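Local coordinates for protein aldehyde dehydrogenase (Anabaena variabilis, PDB 4H7N) that probably oxidises aldehydes to carboxylic acids with NAD+ as the electron acceptor, at residues 57-62 with 170-175; 65-70 with 86-91; 354-359 with 385-390. One frame throughout, in Å; residues are numbered along the deposited sequence.

Contact 1: residues 57-62 with 170-175; sequences QQWKQA and APLLMA
The indole of Trp59 reaches over to helix 169-176 and meets it edge-on, with Leu172 O and the carbonyl carbon of Ala175 lying near the ring plane. Because CG is anti to the backbone N (chi1 -173°), the ring reaches toward helix 169-176, although its CB does not head there. Trp59 NE1 then points at the carbonyl oxygen Leu172 O, 3.4 Å away; the bond is nearly straight (165°) but long, and counts as weak. Trp59 CD1 lies 3.9 Å from Ala175 CB, which stands out of the ring plane, while Trp59 CZ2 and Leu172 CB make a looser apolar touch. This is helix-on-helix packing in the N-terminal half of an aldehyde dehydrogenase fold: helix 48-64 crosses helix 169-176, which follows strand 156-161 of the eight-stranded mixed sheet, with the local axes 9.5 Å apart at 125°. Two alanines permit the closest backbone approach, Ala62 CB meeting Ala175 CB at 3.8 Å, each methyl directed at the other helix. Beyond the pair, Val179, Leu182 and Leu186 also pack on Trp59, and Leu172 continues inward to Phe188 of strand 186-188.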
# COMPACT_ATOMS: atom_id res chain seq x y z
N GLN A 57 27.00 9.18 -0.91
CA GLN A 57 28.30 8.81 -1.46
C GLN A 57 29.45 9.11 -0.48
O GLN A 57 30.44 8.37 -0.45
CB GLN A 57 28.56 9.47 -2.84
CG GLN A 57 27.61 8.90 -3.92
CD GLN A 57 27.95 7.46 -4.35
OE1 GLN A 57 29.11 7.09 -4.46
NE2 GLN A 57 26.95 6.68 -4.62
N GLN A 58 29.35 10.20 0.27
CA GLN A 58 30.34 10.50 1.33
C GLN A 58 30.33 9.40 2.39
O GLN A 58 31.38 9.00 2.87
CB GLN A 58 30.09 11.85 2.04
CG GLN A 58 30.73 13.04 1.40
CD GLN A 58 30.02 14.38 1.64
OE1 GLN A 58 29.09 14.51 2.45
NE2 GLN A 58 30.49 15.40 0.90
N TRP A 59 29.12 8.94 2.75
CA TRP A 59 28.96 7.84 3.72
C TRP A 59 29.57 6.56 3.14
O TRP A 59 30.37 5.88 3.82
CB TRP A 59 27.47 7.66 4.11
CG TRP A 59 27.26 6.68 5.21
CD1 TRP A 59 28.00 6.55 6.34
CD2 TRP A 59 26.25 5.70 5.30
NE1 TRP A 59 27.51 5.59 7.12
CE2 TRP A 59 26.45 5.01 6.50
CE3 TRP A 59 25.18 5.33 4.47
CZ2 TRP A 59 25.64 3.98 6.91
CZ3 TRP A 59 24.38 4.30 4.87
CH2 TRP A 59 24.62 3.62 6.08
N LYS A 60 29.30 6.28 1.87
CA LYS A 60 29.89 5.13 1.22
C LYS A 60 31.44 5.19 1.24
O LYS A 60 32.13 4.21 1.54
CB LYS A 60 29.42 5.00 -0.23
CG LYS A 60 29.82 3.68 -0.85
CD LYS A 60 29.40 3.52 -2.31
CE LYS A 60 30.56 3.79 -3.21
NZ LYS A 60 30.18 4.12 -4.60
N GLN A 61 31.98 6.35 0.93
CA GLN A 61 33.43 6.52 1.02
C GLN A 61 33.99 6.22 2.40
O GLN A 61 35.01 5.54 2.51
CB GLN A 61 33.89 7.91 0.54
CG GLN A 61 33.79 8.07 -0.98
CD GLN A 61 34.44 6.90 -1.73
OE1 GLN A 61 35.59 6.50 -1.43
NE2 GLN A 61 33.72 6.34 -2.69
N ALA A 62 33.35 6.73 3.44
CA ALA A 62 33.79 6.48 4.81
C ALA A 62 33.71 5.00 5.17
O ALA A 62 34.59 4.49 5.84
CB ALA A 62 32.99 7.31 5.82
N ALA A 170 28.13 -1.07 14.55
CA ALA A 170 29.18 -0.21 15.16
C ALA A 170 30.07 0.42 14.07
O ALA A 170 30.27 1.61 14.06
CB ALA A 170 30.00 -0.98 16.18
N PRO A 171 30.54 -0.35 13.09
CA PRO A 171 31.33 0.32 12.04
C PRO A 171 30.49 1.23 11.11
O PRO A 171 30.98 2.30 10.71
CB PRO A 171 32.04 -0.82 11.33
CG PRO A 171 31.27 -2.04 11.66
CD PRO A 171 30.68 -1.81 13.04
N LEU A 172 29.22 0.90 10.85
CA LEU A 172 28.39 1.79 10.07
C LEU A 172 28.24 3.15 10.76
O LEU A 172 28.32 4.20 10.11
CB LEU A 172 27.01 1.21 9.83
CG LEU A 172 26.91 0.01 8.90
CD1 LEU A 172 25.45 -0.34 8.64
CD2 LEU A 172 27.63 0.26 7.55
N LEU A 173 27.99 3.09 12.07
CA LEU A 173 27.78 4.26 12.89
C LEU A 173 29.04 5.12 12.95
O LEU A 173 29.00 6.36 12.84
CB LEU A 173 27.26 3.82 14.27
CG LEU A 173 27.07 4.88 15.35
CD1 LEU A 173 26.10 5.93 14.86
CD2 LEU A 173 26.65 4.26 16.68
N MSE A 174 30.17 4.48 13.07
CA MSE A 174 31.42 5.20 13.07
C MSE A 174 31.60 5.92 11.75
O MSE A 174 32.11 7.05 11.71
CB MSE A 174 32.55 4.22 13.36
CG MSE A 174 33.93 4.76 13.00
SE MSE A 174 35.39 3.58 13.65
CE MSE A 174 35.12 1.93 12.60
N ALA A 175 31.20 5.32 10.63
CA ALA A 175 31.35 6.00 9.33
C ALA A 175 30.36 7.14 9.23
O ALA A 175 30.65 8.22 8.68
CB ALA A 175 31.14 5.03 8.18

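Contact 2: residues 65-70 with 86-91; sequences SRREQL and LEIDSF
Ile88 meets two side chains of segment 65-70 at once, and the two meetings differ in character. On the buried side Leu70 and Ile88 approach tip to tip, Leu70 CD2 standing 3.9 Å from Ile88 CG1 in a purely apolar touch. On the other side, Ile88 turns its second branch to Arg67: CG2 is anti to the backbone N and sits over the centre of one guanidinium face, 3.7 Å from Arg67 CZ. The aliphatic chain of Arg67, extended from CG to NE, carries the charged group over to helix 82-106.

Toward the partly exposed margin the packing gives way to a salt bridge. Both terminal nitrogens of Arg67 converge on a single oxygen, with Asp89 OD1 lying 3.0 Å from Arg67 NH1 and 2.9 Å from Arg67 NH2. Each N-H is bent somewhat from straight (142° and 153°). The oxygen lies in the guanidinium plane, yet the carboxylate is turned 65° from that plane, and NH2 meets it from above the carboxylate. The guanidinium is thus held at its edge by charge and on one face by a methyl group.

This is local packing of two consecutive helices, 67-78 and 82-106, in the N-terminal helical part of the fold; Thr71 and Leu74 extend the Ile88 packing along the first, while Ile63 of helix 48-64 touches both Leu70 and Phe91.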
# COMPACT_ATOMS: atom_id res chain seq x y z
N SER A 65 36.53 3.24 3.54
CA SER A 65 37.79 3.49 4.23
C SER A 65 38.03 2.58 5.43
O SER A 65 39.15 2.50 5.92
CB SER A 65 37.90 4.94 4.71
OG SER A 65 37.14 5.17 5.92
N ARG A 66 36.99 1.94 5.94
CA ARG A 66 37.08 1.08 7.11
C ARG A 66 36.44 -0.26 6.80
O ARG A 66 35.80 -0.88 7.66
CB ARG A 66 36.43 1.77 8.32
CG ARG A 66 37.18 3.03 8.82
CD ARG A 66 38.65 2.73 9.15
NE ARG A 66 39.58 3.89 9.03
CZ ARG A 66 39.61 4.88 9.91
NH1 ARG A 66 40.48 5.88 9.78
NH2 ARG A 66 38.77 4.86 10.96
N ARG A 67 36.62 -0.71 5.58
CA ARG A 67 35.93 -1.93 5.14
C ARG A 67 36.29 -3.13 6.00
O ARG A 67 35.44 -3.95 6.30
CB ARG A 67 36.24 -2.23 3.66
CG ARG A 67 35.39 -3.36 3.13
CD ARG A 67 35.59 -3.62 1.64
NE ARG A 67 34.86 -4.85 1.33
CZ ARG A 67 34.16 -5.10 0.23
NH1 ARG A 67 34.08 -4.21 -0.74
NH2 ARG A 67 33.58 -6.27 0.09
N GLU A 68 37.55 -3.24 6.40
CA GLU A 68 37.95 -4.36 7.20
C GLU A 68 37.21 -4.45 8.53
O GLU A 68 36.98 -5.53 9.01
CB GLU A 68 39.47 -4.37 7.44
CG GLU A 68 40.17 -4.90 6.21
CD GLU A 68 41.50 -4.24 5.95
OE1 GLU A 68 42.47 -4.53 6.70
OE2 GLU A 68 41.58 -3.43 4.98
N GLN A 69 36.86 -3.32 9.12
CA GLN A 69 36.13 -3.31 10.38
C GLN A 69 34.67 -3.72 10.14
O GLN A 69 34.08 -4.36 10.98
CB GLN A 69 36.13 -1.91 10.96
CG GLN A 69 37.42 -1.55 11.71
CD GLN A 69 38.57 -1.32 10.75
OE1 GLN A 69 38.41 -0.71 9.70
NE2 GLN A 69 39.72 -1.81 11.11
N LEU A 70 34.11 -3.36 8.98
CA LEU A 70 32.75 -3.81 8.66
C LEU A 70 32.74 -5.34 8.46
O LEU A 70 31.90 -6.05 9.01
CB LEU A 70 32.20 -3.06 7.46
CG LEU A 70 30.78 -3.48 7.00
CD1 LEU A 70 29.73 -3.25 8.09
CD2 LEU A 70 30.36 -2.72 5.77
N LEU A 86 30.11 -10.78 -0.04
CA LEU A 86 29.02 -10.50 -0.99
C LEU A 86 27.99 -9.56 -0.43
O LEU A 86 27.49 -8.69 -1.14
CB LEU A 86 28.35 -11.81 -1.45
CG LEU A 86 29.28 -12.91 -1.98
CD1 LEU A 86 28.42 -13.99 -2.64
CD2 LEU A 86 30.37 -12.43 -2.95
N GLU A 87 27.65 -9.71 0.86
CA GLU A 87 26.69 -8.77 1.46
C GLU A 87 27.22 -7.38 1.38
O GLU A 87 26.48 -6.44 1.03
CB GLU A 87 26.45 -9.06 2.94
CG GLU A 87 25.24 -9.84 3.26
CD GLU A 87 24.89 -9.83 4.74
OE1 GLU A 87 25.28 -10.81 5.38
OE2 GLU A 87 24.18 -8.89 5.24
N ILE A 88 28.50 -7.23 1.72
CA ILE A 88 29.09 -5.90 1.69
C ILE A 88 29.10 -5.31 0.26
O ILE A 88 28.80 -4.14 0.08
CB ILE A 88 30.47 -5.87 2.32
CG1 ILE A 88 30.35 -6.14 3.81
CG2 ILE A 88 31.09 -4.51 2.12
CD1 ILE A 88 31.64 -6.48 4.56
N ASP A 89 29.48 -6.11 -0.72
CA ASP A 89 29.54 -5.66 -2.12
C ASP A 89 28.14 -5.26 -2.61
O ASP A 89 27.95 -4.24 -3.26
CB ASP A 89 30.09 -6.78 -3.00
CG ASP A 89 31.60 -6.97 -2.83
OD1 ASP A 89 32.30 -5.99 -2.46
OD2 ASP A 89 32.09 -8.11 -3.07
N SER A 90 27.17 -6.09 -2.27
CA SER A 90 25.77 -5.88 -2.62
C SER A 90 25.18 -4.60 -1.97
O SER A 90 24.50 -3.78 -2.63
CB SER A 90 24.99 -7.13 -2.28
OG SER A 90 23.59 -6.84 -2.16
N PHE A 91 25.44 -4.39 -0.69
CA PHE A 91 25.13 -3.10 -0.02
C PHE A 91 25.74 -1.88 -0.75
O PHE A 91 25.07 -0.91 -1.04
CB PHE A 91 25.64 -3.14 1.44
CG PHE A 91 25.57 -1.82 2.16
CD1 PHE A 91 24.41 -1.12 2.24
CD2 PHE A 91 26.66 -1.31 2.79
CE1 PHE A 91 24.34 0.08 2.93
CE2 PHE A 91 26.61 -0.15 3.49
CZ PHE A 91 25.44 0.54 3.57

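Contact 3: residues 354-359 with 385-390; sequences VNHSMK and ANDTIY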
# COMPACT_ATOMS: atom_id res chain seq x y z
N VAL A 354 9.42 -38.11 0.91
CA VAL A 354 8.87 -36.97 1.68
C VAL A 354 7.51 -36.62 1.13
O VAL A 354 7.14 -37.05 0.02
CB VAL A 354 9.79 -35.74 1.64
CG1 VAL A 354 11.10 -36.02 2.33
CG2 VAL A 354 10.06 -35.29 0.20
N ASN A 355 6.73 -35.91 1.92
CA ASN A 355 5.39 -35.50 1.50
C ASN A 355 4.89 -34.33 2.34
O ASN A 355 5.56 -33.87 3.27
CB ASN A 355 4.42 -36.68 1.52
CG ASN A 355 4.18 -37.23 2.90
OD1 ASN A 355 3.77 -36.52 3.80
ND2 ASN A 355 4.43 -38.50 3.08
N HIS A 356 3.71 -33.84 1.99
CA HIS A 356 3.21 -32.62 2.59
C HIS A 356 2.55 -32.89 3.96
O HIS A 356 2.02 -31.95 4.56
CB HIS A 356 2.26 -31.91 1.62
CG HIS A 356 2.95 -31.17 0.51
ND1 HIS A 356 2.40 -30.07 -0.10
CD2 HIS A 356 4.16 -31.36 -0.08
CE1 HIS A 356 3.23 -29.61 -1.03
NE2 HIS A 356 4.31 -30.36 -1.03
N SER A 357 2.62 -34.12 4.50
CA SER A 357 2.26 -34.30 5.92
C SER A 357 3.39 -33.82 6.84
O SER A 357 3.19 -33.67 8.04
CB SER A 357 1.95 -35.76 6.26
OG SER A 357 3.14 -36.53 6.29
N MSE A 358 4.58 -33.57 6.29
CA MSE A 358 5.75 -33.23 7.12
C MSE A 358 5.98 -31.73 7.22
O MSE A 358 5.79 -30.96 6.24
CB MSE A 358 7.03 -33.89 6.52
CG MSE A 358 6.94 -35.37 6.30
SE MSE A 358 8.43 -35.96 5.13
CE MSE A 358 8.03 -37.86 5.31
N LYS A 359 6.48 -31.29 8.38
CA LYS A 359 6.79 -29.88 8.59
C LYS A 359 7.78 -29.35 7.62
O LYS A 359 7.69 -28.20 7.19
CB LYS A 359 7.40 -29.70 9.96
CG LYS A 359 6.43 -29.91 11.11
CD LYS A 359 7.24 -29.86 12.39
CE LYS A 359 6.49 -30.43 13.57
NZ LYS A 359 5.84 -29.31 14.29
N ALA A 385 3.28 -27.29 -5.73
CA ALA A 385 4.03 -26.05 -5.57
C ALA A 385 3.14 -24.98 -4.96
O ALA A 385 3.63 -24.12 -4.21
CB ALA A 385 4.55 -25.55 -6.91
N ASN A 386 1.85 -25.04 -5.29
CA ASN A 386 0.88 -24.03 -4.82
C ASN A 386 0.22 -24.40 -3.48
O ASN A 386 -0.54 -23.59 -2.95
CB ASN A 386 -0.21 -23.77 -5.87
CG ASN A 386 0.25 -22.83 -6.99
OD1 ASN A 386 1.15 -22.02 -6.82
ND2 ASN A 386 -0.43 -22.89 -8.13
N ASP A 387 0.52 -25.58 -2.96
CA ASP A 387 -0.03 -26.04 -1.68
C ASP A 387 0.78 -25.49 -0.47
O ASP A 387 1.51 -26.22 0.20
CB ASP A 387 -0.01 -27.58 -1.64
CG ASP A 387 -0.75 -28.15 -0.45
OD1 ASP A 387 -1.75 -27.51 -0.11
OD2 ASP A 387 -0.31 -29.16 0.16
N THR A 388 0.65 -24.19 -0.22
CA THR A 388 1.46 -23.52 0.78
C THR A 388 0.72 -22.27 1.18
O THR A 388 -0.04 -21.73 0.35
CB THR A 388 2.84 -23.13 0.15
OG1 THR A 388 3.57 -22.31 1.05
CG2 THR A 388 2.65 -22.35 -1.15
N ILE A 389 0.97 -21.79 2.40
CA ILE A 389 0.48 -20.46 2.82
C ILE A 389 1.40 -19.32 2.46
O ILE A 389 1.09 -18.16 2.67
CB ILE A 389 0.24 -20.37 4.34
CG1 ILE A 389 1.56 -20.57 5.08
CG2 ILE A 389 -0.77 -21.40 4.77
CD1 ILE A 389 1.54 -19.92 6.45
N TYR A 390 2.52 -19.65 1.83
CA TYR A 390 3.47 -18.66 1.36
C TYR A 390 3.31 -18.36 -0.14
O TYR A 390 2.48 -18.97 -0.82
CB TYR A 390 4.88 -19.20 1.63
CG TYR A 390 5.18 -19.30 3.11
CD1 TYR A 390 5.41 -18.15 3.83
CD2 TYR A 390 5.20 -20.52 3.82
CE1 TYR A 390 5.70 -18.20 5.18
CE2 TYR A 390 5.53 -20.56 5.18
CZ TYR A 390 5.77 -19.38 5.83
OH TYR A 390 6.07 -19.23 7.17
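A single polar bond between two loops makes this surface contact, in the part of the fold built around the seven-stranded mixed sheet. Residues 354-359 belong to the connection between strand 349-352 and strand 369-375, whereas 385-390 lead out of helix 378-386 toward strand 393-397. The bridge is His356 ND1 to Asp387 OD2, at 2.9 Å and nearly straight (166°). Asp387 reaches the ring with CG anti to its own backbone N (chi1 -171°). The imidazole edge faces the carboxylate, and the two flat groups are only 9° from coplanar; the nitrogen comes to OD2 on its anti side, slightly out of the carboxylate plane. The same ring edge brings His356 CE1 to 3.9 Å from Asp387 CB, as the two side chains run past each other in opposite directions.

With ND1 donating to Asp387 and NE2 hydrogen-bonded to Tyr273 OH of strand 269-275, the ring is fixed at both nitrogens, which limits its rotation. The nearby carboxylate would be expected to polarise the imidazole and may favour its protonated form. Met373 and Arg271 pack against the same side chain.

Each loop has its own internal brace. In the first, a type I beta turn runs from Asn355 to Met358, and Asn355 OD1 accepts from both Ser357 OG, at 2.6 Å, and Ser357 N, at 2.8 Å. In the second, Thr388 OG1 accepts the backbone N-H of Tyr390, with N 3.0 Å away, and Asp387 is the centre of an inverse gamma turn. The local motifs are therefore an Asx turn and an ST turn on two loops joined by a histidine-carboxylate hydrogen bond.

How the contacts relate
From the N terminus, helix 48-64 opens contact 1, whose loop closes only at helix 169-176, more than a hundred residues on. Contact 2 is nested within that loop: it joins the next two helices, 67-78 and 82-106, across a short connection. The two meet in space, their centres about 10 Å apart. Pro171 packs on Gln69 and Leu70, Leu172 on Leu70, and Trp59 on Phe91, so that contacts 1 and 2 pack against each other. Contact 3 follows in series, closing a short loop between 354-359 and 385-390 on the opposite side of the chain's centre, its centre about 43 Å from that of contact 1 and 37 Å from that of contact 2. It ties together loops around the seven-stranded sheet.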